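2-Keto-3-deoxy-(6-phospho-)gluconate aldolase (Thermoproteus tenax, PDB 2R94) is an aldolase of the dihydrodipicolinate synthetase family, a TIM-barrel protein that holds pyruvic acid covalently within its barrel. Local coordinates at residues Tyr128-Ala133 against Lys153-Ser158; Ile68-Ser73 against Val94-Pro99; Pro6-Phe11 against Tyr253-Pro258; Glu2-Val7 against Gly192-Ser197. All coordinates share one frame; numbering follows the deposited sequence.

Contact 1: Tyr128-Ala133 against Lys153-Ser158; sequences YNYPAA and KDTNES. With PYR (pyruvic acid), chain E.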
loop_
_atom_site.group_PDB
_atom_site.type_symbol
_atom_site.label_atom_id
_atom_site.label_comp_id
_atom_site.label_asym_id
_atom_site.label_seq_id
_atom_site.Cartn_x
_atom_site.Cartn_y
_atom_site.Cartn_z
ATOM N N TYR A 128 9.804 18.820 5.025
ATOM C CA TYR A 128 9.441 17.888 6.111
ATOM C C TYR A 128 8.665 16.801 5.422
ATOM O O TYR A 128 7.511 16.968 5.103
ATOM C CB TYR A 128 8.626 18.577 7.218
ATOM C CG TYR A 128 7.947 17.672 8.249
ATOM C CD1 TYR A 128 8.270 16.290 8.372
ATOM C CD2 TYR A 128 7.005 18.217 9.151
ATOM C CE1 TYR A 128 7.635 15.473 9.348
ATOM C CE2 TYR A 128 6.381 17.463 10.109
ATOM C CZ TYR A 128 6.678 16.081 10.215
ATOM O OH TYR A 128 6.003 15.351 11.179
ATOM N N ASN A 129 9.354 15.719 5.090
ATOM C CA ASN A 129 8.762 14.666 4.304
ATOM C C ASN A 129 8.168 13.617 5.250
ATOM O O ASN A 129 8.824 13.167 6.187
ATOM C CB ASN A 129 9.787 14.084 3.337
ATOM C CG ASN A 129 9.194 13.106 2.393
ATOM O OD1 ASN A 129 9.585 11.932 2.393
ATOM N ND2 ASN A 129 8.291 13.551 1.547
ATOM N N TYR A 130 6.916 13.241 5.004
ATOM C CA TYR A 130 6.278 12.310 5.911
ATOM C C TYR A 130 5.199 11.528 5.187
ATOM O O TYR A 130 4.035 11.786 5.415
ATOM C CB TYR A 130 5.624 13.055 7.051
ATOM C CG TYR A 130 5.119 12.168 8.159
ATOM C CD1 TYR A 130 5.109 10.767 8.041
ATOM C CD2 TYR A 130 4.675 12.723 9.325
ATOM C CE1 TYR A 130 4.644 9.949 9.103
ATOM C CE2 TYR A 130 4.216 11.945 10.369
ATOM C CZ TYR A 130 4.189 10.574 10.250
ATOM O OH TYR A 130 3.744 9.876 11.344
ATOM N N PRO A 131 5.586 10.588 4.308
ATOM C CA PRO A 131 4.656 10.015 3.334
ATOM C C PRO A 131 3.427 9.358 3.916
ATOM O O PRO A 131 2.351 9.462 3.307
ATOM C CB PRO A 131 5.512 9.022 2.561
ATOM C CG PRO A 131 6.942 9.538 2.760
ATOM C CD PRO A 131 6.955 10.065 4.156
ATOM N N ALA A 132 3.550 8.741 5.087
ATOM C CA ALA A 132 2.433 8.051 5.714
ATOM C C ALA A 132 1.324 9.001 6.152
ATOM O O ALA A 132 0.158 8.628 6.137
ATOM C CB ALA A 132 2.923 7.234 6.978
ATOM N N ALA A 133 1.713 10.188 6.630
ATOM C CA ALA A 133 0.785 11.205 7.090
ATOM C C ALA A 133 0.375 12.033 5.910
ATOM O O ALA A 133 -0.800 12.291 5.728
ATOM C CB ALA A 133 1.404 12.062 8.102
ATOM N N LYS A 153 13.660 16.889 6.996
ATOM C CA LYS A 153 13.268 15.935 8.008
ATOM C C LYS A 153 12.483 14.918 7.266
ATOM O O LYS A 153 11.501 15.275 6.622
ATOM C CB LYS A 153 12.359 16.555 9.036
ATOM C CG LYS A 153 11.814 15.527 9.977
ATOM C CD LYS A 153 10.923 16.159 11.024
ATOM C CE LYS A 153 10.085 15.103 11.686
ATOM N NZ LYS A 153 9.228 15.672 12.793
ATOM N N ASP A 154 12.937 13.657 7.298
ATOM C CA ASP A 154 12.273 12.553 6.579
ATOM C C ASP A 154 11.723 11.621 7.617
ATOM O O ASP A 154 12.464 10.937 8.331
ATOM C CB ASP A 154 13.272 11.864 5.677
ATOM C CG ASP A 154 12.651 10.896 4.749
ATOM O OD1 ASP A 154 11.447 11.024 4.396
ATOM O OD2 ASP A 154 13.392 10.000 4.294
ATOM N N THR A 155 10.412 11.646 7.779
ATOM C CA THR A 155 9.792 10.738 8.732
ATOM C C THR A 155 9.432 9.515 7.964
ATOM O O THR A 155 8.378 9.423 7.330
ATOM C CB THR A 155 8.586 11.332 9.444
ATOM O OG1 THR A 155 9.058 12.343 10.365
ATOM C CG2 THR A 155 7.884 10.212 10.261
ATOM N N ASN A 156 10.352 8.565 7.987
ATOM C CA ASN A 156 10.355 7.486 7.009
ATOM C C ASN A 156 11.037 6.277 7.637
ATOM O O ASN A 156 12.040 6.440 8.358
ATOM C CB ASN A 156 11.129 7.899 5.779
ATOM C CG ASN A 156 10.669 7.184 4.579
ATOM O OD1 ASN A 156 10.541 5.971 4.615
ATOM N ND2 ASN A 156 10.363 7.917 3.500
ATOM N N GLU A 157 10.476 5.084 7.393
ATOM C CA GLU A 157 11.033 3.871 7.992
ATOM C C GLU A 157 12.194 3.394 7.102
ATOM O O GLU A 157 13.063 2.622 7.516
ATOM C CB GLU A 157 9.948 2.810 8.238
ATOM C CG GLU A 157 9.089 3.052 9.549
ATOM C CD GLU A 157 9.798 2.625 10.918
ATOM O OE1 GLU A 157 10.957 3.070 11.229
ATOM O OE2 GLU A 157 9.172 1.835 11.692
ATOM N N SER A 158 12.233 3.941 5.905
ATOM C CA SER A 158 13.295 3.671 5.001
ATOM C C SER A 158 14.507 4.605 5.225
ATOM O O SER A 158 14.606 5.703 4.631
ATOM C CB SER A 158 12.785 3.758 3.578
ATOM O OG SER A 158 13.838 3.547 2.632
HETATM C C PYR E . 7.168 15.601 14.144
HETATM O O PYR E . 6.472 15.103 15.055
HETATM O OXT PYR E . 6.950 16.773 13.729
HETATM C CA PYR E . 8.158 14.842 13.625
HETATM C CB PYR E . 8.413 13.451 14.138
HETATM O O HOH W 1 6.044 7.959 6.408
#

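Contact 2: Ile68-Ser73 against Val94-Pro99; sequences IVQVAS and VASLPP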
loop_
_atom_site.group_PDB
_atom_site.type_symbol
_atom_site.label_atom_id
_atom_site.label_comp_id
_atom_site.label_asym_id
_atom_site.label_seq_id
_atom_site.Cartn_x
_atom_site.Cartn_y
_atom_site.Cartn_z
ATOM N N ILE A 68 13.158 25.559 14.845
ATOM C CA ILE A 68 12.719 25.448 13.451
ATOM C C ILE A 68 11.216 25.471 13.573
ATOM O O ILE A 68 10.706 24.864 14.531
ATOM C CB ILE A 68 13.177 24.122 12.850
ATOM C CG1 ILE A 68 14.725 24.066 12.887
ATOM C CG2 ILE A 68 12.640 23.963 11.459
ATOM C CD1 ILE A 68 15.301 22.741 12.279
ATOM N N VAL A 69 10.512 26.180 12.672
ATOM C CA VAL A 69 9.099 26.257 12.793
ATOM C C VAL A 69 8.508 25.608 11.592
ATOM O O VAL A 69 8.926 25.888 10.470
ATOM C CB VAL A 69 8.615 27.730 12.982
ATOM C CG1 VAL A 69 7.108 27.821 12.900
ATOM C CG2 VAL A 69 9.119 28.254 14.370
ATOM N N GLN A 70 7.564 24.699 11.840
ATOM C CA GLN A 70 6.932 23.962 10.789
ATOM C C GLN A 70 5.725 24.787 10.426
ATOM O O GLN A 70 4.950 25.150 11.314
ATOM C CB GLN A 70 6.508 22.580 11.308
ATOM C CG GLN A 70 6.267 21.576 10.191
ATOM C CD GLN A 70 4.927 21.766 9.549
ATOM O OE1 GLN A 70 3.883 21.774 10.241
ATOM N NE2 GLN A 70 4.913 21.862 8.223
ATOM N N VAL A 71 5.548 25.065 9.135
ATOM C CA VAL A 71 4.648 26.128 8.711
ATOM C C VAL A 71 3.524 25.693 7.777
ATOM O O VAL A 71 2.773 26.521 7.325
ATOM C CB VAL A 71 5.415 27.284 7.996
ATOM C CG1 VAL A 71 6.517 27.910 8.865
ATOM C CG2 VAL A 71 5.957 26.832 6.649
ATOM N N ALA A 72 3.384 24.411 7.468
ATOM C CA ALA A 72 2.441 24.020 6.455
ATOM C C ALA A 72 1.029 24.429 6.786
ATOM O O ALA A 72 0.633 24.417 7.942
ATOM C CB ALA A 72 2.482 22.473 6.200
ATOM N N SER A 73 0.248 24.727 5.751
ATOM C CA SER A 73 -1.176 25.001 5.908
ATOM C C SER A 73 -1.760 24.714 4.563
ATOM O O SER A 73 -1.074 24.910 3.543
ATOM C CB SER A 73 -1.382 26.470 6.284
ATOM O OG SER A 73 -2.710 26.879 6.035
ATOM N N VAL A 94 12.694 27.376 8.740
ATOM C CA VAL A 94 11.290 26.978 8.682
ATOM C C VAL A 94 11.231 25.634 7.951
ATOM O O VAL A 94 12.134 25.302 7.161
ATOM C CB VAL A 94 10.387 28.045 7.936
ATOM C CG1 VAL A 94 10.329 29.298 8.754
ATOM C CG2 VAL A 94 10.941 28.369 6.573
ATOM N N ALA A 95 10.196 24.840 8.213
ATOM C CA ALA A 95 10.085 23.554 7.560
ATOM C C ALA A 95 8.693 23.498 7.094
ATOM O O ALA A 95 7.833 24.142 7.685
ATOM C CB ALA A 95 10.273 22.449 8.563
ATOM N N SER A 96 8.415 22.640 6.136
ATOM C CA SER A 96 7.024 22.440 5.755
ATOM C C SER A 96 6.804 21.022 5.242
ATOM O O SER A 96 7.584 20.544 4.432
ATOM C CB SER A 96 6.611 23.417 4.626
ATOM O OG SER A 96 5.204 23.257 4.354
ATOM N N LEU A 97 5.716 20.416 5.678
ATOM C CA LEU A 97 5.136 19.309 5.005
ATOM C C LEU A 97 4.851 19.760 3.589
ATOM O O LEU A 97 4.670 20.938 3.345
ATOM C CB LEU A 97 3.802 18.951 5.668
ATOM C CG LEU A 97 3.981 18.427 7.102
ATOM C CD1 LEU A 97 2.623 18.510 7.821
ATOM C CD2 LEU A 97 4.419 16.993 6.914
ATOM N N PRO A 98 4.860 18.814 2.651
ATOM C CA PRO A 98 4.284 19.070 1.353
ATOM C C PRO A 98 2.787 19.268 1.587
ATOM O O PRO A 98 2.261 18.828 2.617
ATOM C CB PRO A 98 4.473 17.757 0.592
ATOM C CG PRO A 98 5.483 16.959 1.377
ATOM C CD PRO A 98 5.385 17.447 2.811
ATOM N N PRO A 99 2.102 19.914 0.632
ATOM C CA PRO A 99 0.657 19.989 0.686
ATOM C C PRO A 99 0.131 18.599 0.977
ATOM O O PRO A 99 0.498 17.641 0.284
ATOM C CB PRO A 99 0.282 20.449 -0.744
ATOM C CG PRO A 99 1.525 21.387 -1.065
ATOM C CD PRO A 99 2.678 20.599 -0.543
#

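Contact 3: Pro6-Phe11 against Tyr253-Pro258; sequences PVITTF and YEAGEP. With PYR (pyruvic acid), chain E.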
loop_
_atom_site.group_PDB
_atom_site.type_symbol
_atom_site.label_atom_id
_atom_site.label_comp_id
_atom_site.label_asym_id
_atom_site.label_seq_id
_atom_site.Cartn_x
_atom_site.Cartn_y
_atom_site.Cartn_z
ATOM N N PRO A 6 10.483 17.441 18.196
ATOM C CA PRO A 6 9.279 17.986 17.591
ATOM C C PRO A 6 8.362 18.117 18.779
ATOM O O PRO A 6 7.739 17.144 19.187
ATOM C CB PRO A 6 8.821 16.869 16.688
ATOM C CG PRO A 6 9.257 15.605 17.452
ATOM C CD PRO A 6 10.527 15.962 18.137
ATOM N N VAL A 7 8.345 19.307 19.374
ATOM C CA VAL A 7 7.822 19.520 20.724
ATOM C C VAL A 7 6.318 19.486 20.703
ATOM O O VAL A 7 5.676 19.805 19.654
ATOM C CB VAL A 7 8.386 20.876 21.287
ATOM C CG1 VAL A 7 7.872 22.054 20.461
ATOM C CG2 VAL A 7 8.096 21.016 22.772
ATOM N N ILE A 8 5.729 19.039 21.804
ATOM C CA ILE A 8 4.278 18.950 21.880
ATOM C C ILE A 8 3.732 20.372 22.055
ATOM O O ILE A 8 4.407 21.243 22.615
ATOM C CB ILE A 8 3.776 18.130 23.125
ATOM C CG1 ILE A 8 4.518 18.552 24.368
ATOM C CG2 ILE A 8 4.057 16.605 23.050
ATOM C CD1 ILE A 8 4.058 17.776 25.577
ATOM N N THR A 9 2.485 20.581 21.627
ATOM C CA THR A 9 1.790 21.792 21.865
ATOM C C THR A 9 0.891 21.572 23.092
ATOM O O THR A 9 0.006 20.703 23.094
ATOM C CB THR A 9 0.932 22.105 20.675
ATOM O OG1 THR A 9 1.765 22.110 19.496
ATOM C CG2 THR A 9 0.293 23.444 20.893
ATOM N N THR A 10 1.105 22.361 24.133
ATOM C CA THR A 10 0.482 22.050 25.387
ATOM C C THR A 10 -0.778 22.894 25.613
ATOM O O THR A 10 -0.696 24.061 25.969
ATOM C CB THR A 10 1.458 22.312 26.508
ATOM O OG1 THR A 10 1.910 23.679 26.419
ATOM C CG2 THR A 10 2.661 21.435 26.369
ATOM N N PHE A 11 -1.933 22.293 25.422
ATOM C CA PHE A 11 -3.182 22.920 25.713
ATOM C C PHE A 11 -3.527 22.742 27.167
ATOM O O PHE A 11 -3.153 21.751 27.794
ATOM C CB PHE A 11 -4.267 22.298 24.871
ATOM C CG PHE A 11 -4.162 22.650 23.410
ATOM C CD1 PHE A 11 -4.693 23.839 22.937
ATOM C CD2 PHE A 11 -3.517 21.796 22.520
ATOM C CE1 PHE A 11 -4.601 24.182 21.589
ATOM C CE2 PHE A 11 -3.421 22.099 21.187
ATOM C CZ PHE A 11 -3.975 23.309 20.707
ATOM N N TYR A 253 6.417 16.508 35.262
ATOM C CA TYR A 253 5.645 17.729 35.364
ATOM C C TYR A 253 4.438 17.610 34.481
ATOM O O TYR A 253 4.377 16.740 33.595
ATOM C CB TYR A 253 6.471 18.993 34.999
ATOM C CG TYR A 253 7.303 18.885 33.734
ATOM C CD1 TYR A 253 6.713 19.001 32.492
ATOM C CD2 TYR A 253 8.668 18.646 33.792
ATOM C CE1 TYR A 253 7.443 18.890 31.336
ATOM C CE2 TYR A 253 9.423 18.522 32.623
ATOM C CZ TYR A 253 8.780 18.632 31.414
ATOM O OH TYR A 253 9.476 18.496 30.278
ATOM N N GLU A 254 3.491 18.502 34.723
ATOM C CA GLU A 254 2.291 18.628 33.914
ATOM C C GLU A 254 2.631 19.059 32.489
ATOM O O GLU A 254 3.363 20.029 32.259
ATOM C CB GLU A 254 1.284 19.582 34.593
ATOM C CG GLU A 254 0.096 18.817 35.256
ATOM C CD GLU A 254 -0.764 19.682 36.231
ATOM O OE1 GLU A 254 -0.466 20.902 36.372
ATOM O OE2 GLU A 254 -1.727 19.130 36.862
ATOM N N ALA A 255 2.096 18.310 31.536
ATOM C CA ALA A 255 2.445 18.468 30.134
ATOM C C ALA A 255 1.303 19.015 29.314
ATOM O O ALA A 255 1.433 19.132 28.092
ATOM C CB ALA A 255 2.872 17.135 29.562
ATOM N N GLY A 256 0.173 19.331 29.944
ATOM C CA GLY A 256 -0.977 19.765 29.184
ATOM C C GLY A 256 -1.594 18.615 28.389
ATOM O O GLY A 256 -1.356 17.461 28.683
ATOM N N GLU A 257 -2.348 18.935 27.347
ATOM C CA GLU A 257 -3.259 18.002 26.710
ATOM C C GLU A 257 -3.253 18.356 25.261
ATOM O O GLU A 257 -2.929 19.500 24.920
ATOM C CB GLU A 257 -4.690 18.317 27.127
ATOM C CG GLU A 257 -5.136 17.817 28.445
ATOM C CD GLU A 257 -6.573 18.218 28.698
ATOM O OE1 GLU A 257 -6.963 19.333 28.263
ATOM O OE2 GLU A 257 -7.320 17.404 29.312
ATOM N N PRO A 258 -3.562 17.392 24.382
ATOM C CA PRO A 258 -3.783 17.748 22.990
ATOM C C PRO A 258 -5.213 18.245 22.858
ATOM O O PRO A 258 -5.858 18.515 23.849
ATOM C CB PRO A 258 -3.600 16.393 22.266
ATOM C CG PRO A 258 -4.112 15.432 23.232
ATOM C CD PRO A 258 -3.564 15.926 24.566
HETATM C C PYR E . 7.168 15.601 14.144
HETATM O O PYR E . 6.472 15.103 15.055
HETATM O OXT PYR E . 6.950 16.773 13.729
HETATM C CA PYR E . 8.158 14.842 13.625
HETATM C CB PYR E . 8.413 13.451 14.138
#

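Contact 4: Glu2-Val7 against Gly192-Ser197; sequences EIVAPV and GVVASS. With PYR (pyruvic acid), chain E.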
loop_
_atom_site.group_PDB
_atom_site.type_symbol
_atom_site.label_atom_id
_atom_site.label_comp_id
_atom_site.label_asym_id
_atom_site.label_seq_id
_atom_site.Cartn_x
_atom_site.Cartn_y
_atom_site.Cartn_z
ATOM N N GLU A 2 22.636 16.236 15.868
ATOM C CA GLU A 2 21.645 16.891 16.682
ATOM C C GLU A 2 20.505 16.044 17.095
ATOM O O GLU A 2 20.066 15.147 16.361
ATOM C CB GLU A 2 21.091 18.091 15.935
ATOM C CG GLU A 2 22.105 19.206 15.996
ATOM C CD GLU A 2 21.985 20.152 14.872
ATOM O OE1 GLU A 2 21.244 19.870 13.912
ATOM O OE2 GLU A 2 22.616 21.213 14.976
ATOM N N ILE A 3 19.993 16.381 18.261
ATOM C CA ILE A 3 18.739 15.864 18.756
ATOM C C ILE A 3 17.735 17.019 18.671
ATOM O O ILE A 3 17.852 18.008 19.407
ATOM C CB ILE A 3 18.908 15.379 20.231
ATOM C CG1 ILE A 3 19.850 14.177 20.266
ATOM C CG2 ILE A 3 17.515 15.036 20.881
ATOM C CD1 ILE A 3 20.216 13.705 21.722
ATOM N N VAL A 4 16.759 16.886 17.772
ATOM C CA VAL A 4 15.730 17.874 17.558
ATOM C C VAL A 4 14.417 17.336 18.154
ATOM O O VAL A 4 14.050 16.203 17.882
ATOM C CB VAL A 4 15.535 18.063 16.029
ATOM C CG1 VAL A 4 14.504 19.151 15.766
ATOM C CG2 VAL A 4 16.871 18.399 15.361
ATOM N N ALA A 5 13.744 18.107 18.996
ATOM C CA ALA A 5 12.483 17.689 19.570
ATOM C C ALA A 5 11.363 18.285 18.768
ATOM O O ALA A 5 11.261 19.484 18.700
ATOM C CB ALA A 5 12.353 18.124 20.977
ATOM N N PRO A 6 10.483 17.441 18.196
ATOM C CA PRO A 6 9.279 17.986 17.591
ATOM C C PRO A 6 8.362 18.117 18.779
ATOM O O PRO A 6 7.739 17.144 19.187
ATOM C CB PRO A 6 8.821 16.869 16.688
ATOM C CG PRO A 6 9.257 15.605 17.452
ATOM C CD PRO A 6 10.527 15.962 18.137
ATOM N N VAL A 7 8.345 19.307 19.374
ATOM C CA VAL A 7 7.822 19.520 20.724
ATOM C C VAL A 7 6.318 19.486 20.703
ATOM O O VAL A 7 5.676 19.805 19.654
ATOM C CB VAL A 7 8.386 20.876 21.287
ATOM C CG1 VAL A 7 7.872 22.054 20.461
ATOM C CG2 VAL A 7 8.096 21.016 22.772
ATOM N N GLY A 192 21.161 14.495 12.220
ATOM C CA GLY A 192 20.565 14.438 13.527
ATOM C C GLY A 192 19.302 13.619 13.487
ATOM O O GLY A 192 18.986 12.988 12.482
ATOM N N VAL A 193 18.556 13.643 14.570
ATOM C CA VAL A 193 17.268 13.018 14.548
ATOM C C VAL A 193 16.247 14.023 15.017
ATOM O O VAL A 193 16.548 14.833 15.875
ATOM C CB VAL A 193 17.242 11.773 15.490
ATOM C CG1 VAL A 193 18.246 10.703 14.968
ATOM C CG2 VAL A 193 17.629 12.176 16.942
ATOM N N VAL A 194 15.044 13.966 14.447
ATOM C CA VAL A 194 13.884 14.647 15.025
ATOM C C VAL A 194 12.954 13.561 15.591
ATOM O O VAL A 194 12.229 12.927 14.861
ATOM C CB VAL A 194 13.119 15.486 13.954
ATOM C CG1 VAL A 194 12.044 16.345 14.613
ATOM C CG2 VAL A 194 14.094 16.385 13.138
ATOM N N ALA A 195 12.969 13.336 16.888
ATOM C CA ALA A 195 12.306 12.181 17.404
ATOM C C ALA A 195 11.323 12.623 18.431
ATOM O O ALA A 195 11.662 13.405 19.335
ATOM C CB ALA A 195 13.353 11.274 18.076
ATOM N N SER A 196 10.130 12.057 18.401
ATOM C CA SER A 196 9.130 12.519 19.315
ATOM C C SER A 196 9.465 12.230 20.765
ATOM O O SER A 196 8.987 12.940 21.663
ATOM C CB SER A 196 7.789 11.954 18.951
ATOM O OG SER A 196 7.765 10.551 19.072
ATOM N N SER A 197 10.233 11.164 20.991
ATOM C CA SER A 197 10.696 10.830 22.323
ATOM C C SER A 197 11.638 11.859 22.882
ATOM O O SER A 197 11.991 11.812 24.075
ATOM C CB SER A 197 11.369 9.466 22.331
ATOM O OG SER A 197 12.401 9.393 21.385
HETATM C C PYR E . 7.168 15.601 14.144
HETATM O O PYR E . 6.472 15.103 15.055
HETATM O OXT PYR E . 6.950 16.773 13.729
HETATM C CA PYR E . 8.158 14.842 13.625
HETATM C CB PYR E . 8.413 13.451 14.138
#

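Contact 1: Tyr128-Ala133 against Lys153-Ser158
Y128 and N129 run parallel to K153 and D154 as neighbouring strands: N129 N donates to K153 O (2.7 Å) and N129 O accepts from T155 N (2.7 Å). On the face of Y128 and K153 the two side chains point the same way, and the lysine lays CD over one face of the phenol ring, a CH-pi contact at 4.1 Å from the centroid. Extended throughout, with CG anti to the backbone N (chi1 173°), the lysine carries NZ to pyruvic acid CA, 1.6 Å away and covalently bonded, as in the lysine adducts of class I aldolases. Y128 OH stops 3.1 Å from pyruvic acid OXT and is hydrogen-bonded to T41. T155 sets OG1 at the edge of the Y128 ring, buried without a polar partner, while its CG2 lies 3.6 Å from the centroid of the Y130 ring, whose opposite face carries A133 CB; P103 of a second subunit also packs on Y130. A water joins T155 O to A132 N, and N156 OD1 accepts S158 N in an Asx turn. Helix 159-168 lends H161 and T162 to D154 OD2, and strands 93-96 and 173-176 bond along the outer sides of the pair.

Contact 2: Ile68-Ser73 against Val94-Pro99
The carboxamide of Q70 is the flat group that reaches across this contact, coming to rest beside the backbone at S96 and L97 and next to CG of L97, while the rings of F37 and Y128, from other strands, also touch the Q70 side chain. It arrives there because the chain leaves the backbone with CG anti to N and then folds over at the second torsion (chi2 -79°). The axes of strands 68-70 and 94-96 run parallel in sense, 29° apart. A95 serves as the bonding residue of its strand: its N donates to V69 O (2.8 Å) and its O accepts V71 N (2.9 Å), while the CA of Q70 also approaches A95 O at 3.2 Å. Apolar contacts flank this seam: I68 CG2 lies against A95 CB at 4.0 Å next to F37, and V71 CG1 against V94 CB at 4.0 Å where L117 of helix 107-120 packs on V71. Beyond the strands A72 CB meets L97 CB (3.8 Å). S96 OG donates in the carbonyl plane, on a lone pair, to L97 O at 2.6 Å, and a further bond to Y113 OH anchors it to the same helix. Q70 and A95 face the barrel interior, with the side chain of Q70 about 6 Å from the bound pyruvic acid. Two adjacent parallel strands joined through helix 76-88 make a beta-alpha-beta crossover, the unit from which a TIM barrel is assembled.

Contact 3: Pro6-Phe11 against Tyr253-Pro258
F11 and E257 form a single antiparallel bridge, a hydrogen-bonded pair, where two loops meet at a steep angle, their touching parts heading 79° apart. F11 N donates to E257 O at 3.0 Å, within the carbonyl plane, whereas the return bond from E257 N to F11 O is weak. G256 makes the approach possible: it has positive phi (71°), and with no side chain in the way its CA comes within 3.3 Å of F11 O. The same carbonyl of E257 that receives F11 N also sits near the plane of the phenylalanine ring, at its edge, 3.4 Å from CD2. That placement follows from a first torsion (chi1 -71°) that holds the ring beside the backbone N. T10 turns its methyl to the other loop, CG2 lying only 3.1 Å from A255 O, a close fit, and gives its hydroxyl to a bond with D17 O instead. I8 CD1 adds an apolar touch on A255 CB (4.2 Å), backed by V243 and Y244 of helix 239-251. At the start of segment 6-11, P6 CB lies 3.3 Å from pyruvic acid C. The arrangement joins the loop leaving the first barrel strand to the linker between the last helices, and so fits the known plan of this family, a TIM barrel with a helical extension at its C-terminal end.

Contact 4: Glu2-Val7 against Gly192-Ser197
V4 and V194 mesh closely on the inner face of the sheet, V4 CB standing 3.6 Å from V194 CG2, with the two branched side chains crossing at a slant. With CG1 anti to the backbone N (chi1 -172°), V194 swings that methyl toward the ring of P6, 3.9 Å from CD. The backbone beneath is equally snug. V193 N donates to E2 O and V193 O accepts V4 N, both at 2.8 Å, and A195 N closes the run on V4 O at a longer 3.2 Å. G192, lacking a side chain, lets its CA come within 3.0 Å of E2 O, where the strands are nearest. Then the regular pattern stops, since P6 has no N-H to offer; its CD instead presses on A195 O at 3.0 Å, and its CG rests on S196. Strand 2-6 is the first and strand 192-194 the last of eight parallel strands, and this seam shuts the TIM barrel. Packing between the segments is looser on the opposite face. There I3 CG1 and V193 CG2 are 4.5 Å apart, and both residues meet F186 of helix 182-187 instead, with I3 also reaching L205, A206 and R209 of helix 202-214. The E2 end is partly exposed; its carboxylate pairs with R66 in a salt bridge and with Y175 OH. At the other end S196 OG is bonded to D179 and Y239.

Overall arrangement
From the N terminus, the chain enters contact 4 and contact 3 almost at once, since residues 2-7 and 6-11 overlap at P6 and V7. The chain then passes through contact 2, whose loop closes at residues 94-99, and afterwards through contact 1, closing at 153-158; these two follow in series and touch through strands 93-96 and 125-129. Contact 4 closes only at 192-197, joining the first strand to the last. Contact 3, opening at the end of 2-7, closes later, at 253-258, overlapping contact 4 and tying the barrel to the helices beyond. Both long loops enclose contacts 1 and 2. Contacts 1, 3 and 4 meet around pyruvic acid, where K153 approaches V194 and P6.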